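Local structure of fatty acid amide hydrolase (Candida albicans, 6KVR) at residues Y69-D83 with E102-A114. The protein probably hydrolyses monocarboxylic acid amides to the carboxylate and ammonium, as a member of the amidase signature family. Numbering follows the deposited sequence.
Sequences YSQKLLTPEEFAITD and EVFKAFAHRATLA
Arg-110 reaches Asp-83, Thr-82 and Tyr-69 with its guanidinium and illustrates how one long side chain can tie a helix to two separated parts of a neighbouring segment. Arg-110 NH1 forms a salt bridge with Asp-83 OD1 at 3.0 Å, approaching from above the carboxylate plane, and also donates to Thr-82 OG1 at 3.0 Å, nearly within the guanidinium plane. Arg-110 NH2 turns to Tyr-69 OH (3.1 Å), whose hydroxyl in turn donates a hydrogen bond to Asp-83 OD2. Because CG lies anti to the backbone N (chi1 -161°) and the chain runs extended to NE, the head group spans the distance from helix 102-114. NE is taken by the carbonyl of Tyr-243, while Arg-301 also pairs with Asp-83, so the carboxylate probably offsets two positive charges.

A turn earlier on helix 76-82, Glu-78 works in two directions. Glu-78 OE2 receives His-109 ND1 at 2.8 Å in the imidazole plane, whereas OE1 accepts from Thr-75 N; with Thr-75 OG1 accepting from Glu-78 N, this is a capping box, and its glutamate doubles as the partner that helps hold the imidazole in its orientation. One imidazole face carries Leu-74 CD2, 3.6 Å from the ring centroid of His-109, and Tyr-46 stacks on the ring as well.

The two helices cross at -97°, with axes 8.9 Å apart, and small Ala-106 lies beneath Glu-78 and Thr-82. Thr-82 CG2 sits squarely over the Phe-107 ring. Ile-81 is a knob among Glu-102, Val-103, Ala-106 and Phe-107, and Leu-89 of helix 86-94 adjoins it.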
loop_
_atom_site.group_PDB
_atom_site.type_symbol
_atom_site.label_atom_id
_atom_site.label_comp_id
_atom_site.label_asym_id
_atom_site.label_seq_id
_atom_site.Cartn_x
_atom_site.Cartn_y
_atom_site.Cartn_z
ATOM N N TYR A 69 -33.959 -23.778 -17.583
ATOM C CA TYR A 69 -35.286 -23.222 -17.394
ATOM C C TYR A 69 -36.322 -23.925 -18.268
ATOM O O TYR A 69 -37.417 -24.245 -17.797
ATOM C CB TYR A 69 -35.240 -21.728 -17.687
ATOM C CG TYR A 69 -34.587 -20.933 -16.580
ATOM C CD1 TYR A 69 -35.317 -20.537 -15.467
ATOM C CD2 TYR A 69 -33.243 -20.585 -16.640
ATOM C CE1 TYR A 69 -34.734 -19.809 -14.455
ATOM C CE2 TYR A 69 -32.653 -19.845 -15.631
ATOM C CZ TYR A 69 -33.400 -19.466 -14.540
ATOM O OH TYR A 69 -32.828 -18.738 -13.514
ATOM N N SER A 70 -35.978 -24.203 -19.530
ATOM C CA SER A 70 -36.946 -24.765 -20.467
ATOM C C SER A 70 -37.303 -26.207 -20.128
ATOM O O SER A 70 -38.435 -26.635 -20.372
ATOM C CB SER A 70 -36.404 -24.676 -21.893
ATOM O OG SER A 70 -35.372 -25.629 -22.099
ATOM N N GLN A 71 -36.365 -26.976 -19.594
ATOM C CA GLN A 71 -36.648 -28.335 -19.161
ATOM C C GLN A 71 -37.033 -28.415 -17.696
ATOM O O GLN A 71 -37.258 -29.523 -17.196
ATOM C CB GLN A 71 -35.444 -29.242 -19.418
ATOM C CG GLN A 71 -35.352 -29.680 -20.854
ATOM C CD GLN A 71 -36.239 -30.870 -21.158
ATOM O OE1 GLN A 71 -35.853 -32.026 -20.938
ATOM N NE2 GLN A 71 -37.449 -30.595 -21.628
ATOM N N LYS A 72 -37.089 -27.272 -17.005
ATOM C CA LYS A 72 -37.464 -27.186 -15.595
ATOM C C LYS A 72 -36.725 -28.233 -14.761
ATOM O O LYS A 72 -37.328 -29.120 -14.152
ATOM C CB LYS A 72 -38.986 -27.322 -15.434
ATOM C CG LYS A 72 -39.794 -26.246 -16.168
ATOM C CD LYS A 72 -41.278 -26.607 -16.271
ATOM C CE LYS A 72 -42.161 -25.369 -16.159
ATOM N NZ LYS A 72 -43.167 -25.458 -15.050
ATOM N N LEU A 73 -35.389 -28.121 -14.738
ATOM C CA LEU A 73 -34.597 -29.150 -14.068
ATOM C C LEU A 73 -34.700 -29.070 -12.549
ATOM O O LEU A 73 -34.465 -30.074 -11.875
ATOM C CB LEU A 73 -33.133 -29.064 -14.497
ATOM C CG LEU A 73 -32.827 -29.164 -15.993
ATOM C CD1 LEU A 73 -31.306 -29.149 -16.210
ATOM C CD2 LEU A 73 -33.469 -30.407 -16.621
ATOM N N LEU A 74 -35.017 -27.907 -12.000
ATOM C CA LEU A 74 -35.314 -27.747 -10.586
ATOM C C LEU A 74 -36.825 -27.609 -10.399
ATOM O O LEU A 74 -37.556 -27.255 -11.329
ATOM C CB LEU A 74 -34.606 -26.513 -10.008
ATOM C CG LEU A 74 -33.105 -26.348 -10.286
ATOM C CD1 LEU A 74 -32.685 -24.919 -10.000
ATOM C CD2 LEU A 74 -32.242 -27.342 -9.491
ATOM N N THR A 75 -37.285 -27.897 -9.179
ATOM C CA THR A 75 -38.682 -27.695 -8.835
ATOM C C THR A 75 -38.994 -26.202 -8.795
ATOM O O THR A 75 -38.083 -25.368 -8.773
ATOM C CB THR A 75 -39.006 -28.330 -7.480
ATOM O OG1 THR A 75 -38.355 -27.593 -6.434
ATOM C CG2 THR A 75 -38.560 -29.794 -7.442
ATOM N N PRO A 76 -40.279 -25.831 -8.812
ATOM C CA PRO A 76 -40.616 -24.408 -8.637
ATOM C C PRO A 76 -40.050 -23.814 -7.362
ATOM O O PRO A 76 -39.699 -22.627 -7.339
ATOM C CB PRO A 76 -42.151 -24.413 -8.627
ATOM C CG PRO A 76 -42.518 -25.588 -9.457
ATOM C CD PRO A 76 -41.451 -26.629 -9.227
ATOM N N GLU A 77 -39.963 -24.608 -6.294
ATOM C CA GLU A 77 -39.432 -24.122 -5.025
ATOM C C GLU A 77 -37.937 -23.834 -5.129
ATOM O O GLU A 77 -37.465 -22.799 -4.641
ATOM C CB GLU A 77 -39.686 -25.154 -3.923
ATOM C CG GLU A 77 -41.127 -25.286 -3.434
ATOM C CD GLU A 77 -42.040 -25.991 -4.439
ATOM O OE1 GLU A 77 -41.601 -26.963 -5.113
ATOM O OE2 GLU A 77 -43.226 -25.594 -4.528
ATOM N N GLU A 78 -37.183 -24.749 -5.755
ATOM C CA GLU A 78 -35.745 -24.552 -5.932
ATOM C C GLU A 78 -35.453 -23.354 -6.828
ATOM O O GLU A 78 -34.506 -22.598 -6.571
ATOM C CB GLU A 78 -35.110 -25.818 -6.503
ATOM C CG GLU A 78 -34.959 -26.973 -5.502
ATOM C CD GLU A 78 -34.681 -28.301 -6.198
ATOM O OE1 GLU A 78 -35.260 -28.521 -7.286
ATOM O OE2 GLU A 78 -33.882 -29.121 -5.671
ATOM N N PHE A 79 -36.256 -23.157 -7.883
ATOM C CA PHE A 79 -36.102 -21.955 -8.702
ATOM C C PHE A 79 -36.430 -20.708 -7.894
ATOM O O PHE A 79 -35.759 -19.674 -8.027
ATOM C CB PHE A 79 -36.993 -22.020 -9.944
ATOM C CG PHE A 79 -36.382 -22.768 -11.099
ATOM C CD1 PHE A 79 -35.170 -22.359 -11.653
ATOM C CD2 PHE A 79 -37.024 -23.876 -11.643
ATOM C CE1 PHE A 79 -34.596 -23.054 -12.719
ATOM C CE2 PHE A 79 -36.459 -24.575 -12.704
ATOM C CZ PHE A 79 -35.242 -24.160 -13.245
ATOM N N ALA A 80 -37.465 -20.788 -7.058
ATOM C CA ALA A 80 -37.858 -19.637 -6.259
ATOM C C ALA A 80 -36.756 -19.261 -5.282
ATOM O O ALA A 80 -36.481 -18.076 -5.066
ATOM C CB ALA A 80 -39.160 -19.933 -5.515
ATOM N N ILE A 81 -36.100 -20.262 -4.699
ATOM C CA ILE A 81 -35.005 -19.994 -3.775
ATOM C C ILE A 81 -33.789 -19.455 -4.529
ATOM O O ILE A 81 -33.283 -18.368 -4.217
ATOM C CB ILE A 81 -34.668 -21.263 -2.974
ATOM C CG1 ILE A 81 -35.748 -21.506 -1.920
ATOM C CG2 ILE A 81 -33.281 -21.145 -2.324
ATOM C CD1 ILE A 81 -35.585 -22.801 -1.161
ATOM N N THR A 82 -33.327 -20.190 -5.553
ATOM C CA THR A 82 -32.063 -19.890 -6.217
ATOM C C THR A 82 -32.133 -18.684 -7.144
ATOM O O THR A 82 -31.093 -18.282 -7.670
ATOM C CB THR A 82 -31.543 -21.101 -7.009
ATOM O OG1 THR A 82 -32.511 -21.529 -7.977
ATOM C CG2 THR A 82 -31.233 -22.243 -6.081
ATOM N N ASP A 83 -33.299 -18.078 -7.351
ATOM C CA ASP A 83 -33.377 -16.842 -8.121
ATOM C C ASP A 83 -33.771 -15.657 -7.244
ATOM O O ASP A 83 -34.394 -14.699 -7.706
ATOM C CB ASP A 83 -34.325 -16.998 -9.310
ATOM C CG ASP A 83 -33.715 -17.849 -10.429
ATOM O OD1 ASP A 83 -32.466 -17.842 -10.559
ATOM O OD2 ASP A 83 -34.466 -18.517 -11.183
ATOM N N GLU A 102 -32.930 -25.910 3.563
ATOM C CA GLU A 102 -33.658 -25.879 2.303
ATOM C C GLU A 102 -32.985 -24.942 1.296
ATOM O O GLU A 102 -32.908 -25.257 0.103
ATOM C CB GLU A 102 -35.116 -25.510 2.587
ATOM C CG GLU A 102 -35.510 -24.077 2.369
ATOM C CD GLU A 102 -36.964 -23.822 2.759
ATOM O OE1 GLU A 102 -37.880 -24.413 2.129
ATOM O OE2 GLU A 102 -37.183 -23.049 3.715
ATOM N N VAL A 103 -32.438 -23.815 1.765
ATOM C CA VAL A 103 -31.730 -22.917 0.859
ATOM C C VAL A 103 -30.471 -23.587 0.318
ATOM O O VAL A 103 -30.148 -23.461 -0.869
ATOM C CB VAL A 103 -31.420 -21.587 1.566
ATOM C CG1 VAL A 103 -30.337 -20.806 0.808
ATOM C CG2 VAL A 103 -32.694 -20.763 1.689
ATOM N N PHE A 104 -29.772 -24.353 1.161
ATOM C CA PHE A 104 -28.570 -25.046 0.711
ATOM C C PHE A 104 -28.880 -26.106 -0.340
ATOM O O PHE A 104 -28.162 -26.228 -1.341
ATOM C CB PHE A 104 -27.860 -25.690 1.896
ATOM C CG PHE A 104 -26.678 -26.515 1.494
ATOM C CD1 PHE A 104 -25.497 -25.905 1.101
ATOM C CD2 PHE A 104 -26.762 -27.892 1.461
ATOM C CE1 PHE A 104 -24.422 -26.666 0.721
ATOM C CE2 PHE A 104 -25.691 -28.656 1.079
ATOM C CZ PHE A 104 -24.520 -28.050 0.701
ATOM N N LYS A 105 -29.924 -26.907 -0.113
ATOM C CA LYS A 105 -30.213 -28.031 -1.002
ATOM C C LYS A 105 -30.566 -27.558 -2.407
ATOM O O LYS A 105 -30.246 -28.234 -3.394
ATOM C CB LYS A 105 -31.351 -28.874 -0.427
ATOM C CG LYS A 105 -31.107 -29.391 0.981
ATOM C CD LYS A 105 -32.030 -30.552 1.323
ATOM C CE LYS A 105 -31.259 -31.746 1.843
ATOM N NZ LYS A 105 -30.610 -32.473 0.712
ATOM N N ALA A 106 -31.238 -26.408 -2.520
ATOM C CA ALA A 106 -31.533 -25.877 -3.846
ATOM C C ALA A 106 -30.246 -25.514 -4.575
ATOM O O ALA A 106 -29.995 -25.990 -5.689
ATOM C CB ALA A 106 -32.460 -24.670 -3.741
ATOM N N PHE A 107 -29.396 -24.702 -3.933
ATOM C CA PHE A 107 -28.130 -24.315 -4.540
ATOM C C PHE A 107 -27.244 -25.527 -4.797
ATOM O O PHE A 107 -26.590 -25.618 -5.844
ATOM C CB PHE A 107 -27.421 -23.293 -3.646
ATOM C CG PHE A 107 -27.949 -21.902 -3.802
ATOM C CD1 PHE A 107 -27.591 -21.135 -4.899
ATOM C CD2 PHE A 107 -28.821 -21.366 -2.863
ATOM C CE1 PHE A 107 -28.087 -19.865 -5.056
ATOM C CE2 PHE A 107 -29.326 -20.095 -3.015
ATOM C CZ PHE A 107 -28.954 -19.336 -4.110
ATOM N N ALA A 108 -27.225 -26.480 -3.865
ATOM C CA ALA A 108 -26.418 -27.680 -4.053
ATOM C C ALA A 108 -26.855 -28.447 -5.300
ATOM O O ALA A 108 -26.018 -28.904 -6.096
ATOM C CB ALA A 108 -26.514 -28.569 -2.810
ATOM N N HIS A 109 -28.175 -28.621 -5.464
ATOM C CA HIS A 109 -28.719 -29.199 -6.685
ATOM C C HIS A 109 -28.291 -28.389 -7.907
ATOM O O HIS A 109 -27.752 -28.939 -8.875
ATOM C CB HIS A 109 -30.251 -29.258 -6.569
ATOM C CG HIS A 109 -30.924 -30.095 -7.615
ATOM N ND1 HIS A 109 -32.262 -30.428 -7.545
ATOM C CD2 HIS A 109 -30.456 -30.654 -8.758
ATOM C CE1 HIS A 109 -32.585 -31.162 -8.595
ATOM N NE2 HIS A 109 -31.508 -31.318 -9.344
ATOM N N ARG A 110 -28.501 -27.068 -7.870
ATOM C CA ARG A 110 -28.179 -26.250 -9.035
ATOM C C ARG A 110 -26.679 -26.260 -9.335
ATOM O O ARG A 110 -26.288 -26.181 -10.508
ATOM C CB ARG A 110 -28.696 -24.822 -8.834
ATOM C CG ARG A 110 -28.840 -24.016 -10.134
ATOM C CD ARG A 110 -29.780 -22.807 -9.989
ATOM N NE ARG A 110 -29.651 -21.876 -11.110
ATOM C CZ ARG A 110 -30.508 -20.902 -11.398
ATOM N NH1 ARG A 110 -31.601 -20.700 -10.678
ATOM N NH2 ARG A 110 -30.268 -20.112 -12.441
ATOM N N ALA A 111 -25.831 -26.400 -8.301
ATOM C CA ALA A 111 -24.384 -26.434 -8.522
ATOM C C ALA A 111 -23.950 -27.751 -9.150
ATOM O O ALA A 111 -23.019 -27.777 -9.965
ATOM C CB ALA A 111 -23.636 -26.188 -7.207
ATOM N N THR A 112 -24.604 -28.861 -8.786
ATOM C CA THR A 112 -24.268 -30.142 -9.412
ATOM C C THR A 112 -24.618 -30.126 -10.895
ATOM O O THR A 112 -23.848 -30.618 -11.733
ATOM C CB THR A 112 -24.998 -31.293 -8.709
ATOM O OG1 THR A 112 -24.742 -31.236 -7.301
ATOM C CG2 THR A 112 -24.523 -32.634 -9.233
ATOM N N LEU A 113 -25.779 -29.559 -11.236
ATOM C CA LEU A 113 -26.119 -29.359 -12.640
ATOM C C LEU A 113 -25.076 -28.484 -13.331
ATOM O O LEU A 113 -24.569 -28.837 -14.404
ATOM C CB LEU A 113 -27.526 -28.761 -12.753
ATOM C CG LEU A 113 -28.614 -29.754 -12.303
ATOM C CD1 LEU A 113 -29.950 -29.052 -12.066
ATOM C CD2 LEU A 113 -28.759 -30.937 -13.272
ATOM N N ALA A 114 -24.693 -27.368 -12.695
ATOM C CA ALA A 114 -23.655 -26.501 -13.260
ATOM C C ALA A 114 -22.387 -27.288 -13.609
ATOM O O ALA A 114 -21.857 -27.174 -14.724
ATOM C CB ALA A 114 -23.332 -25.365 -12.286
#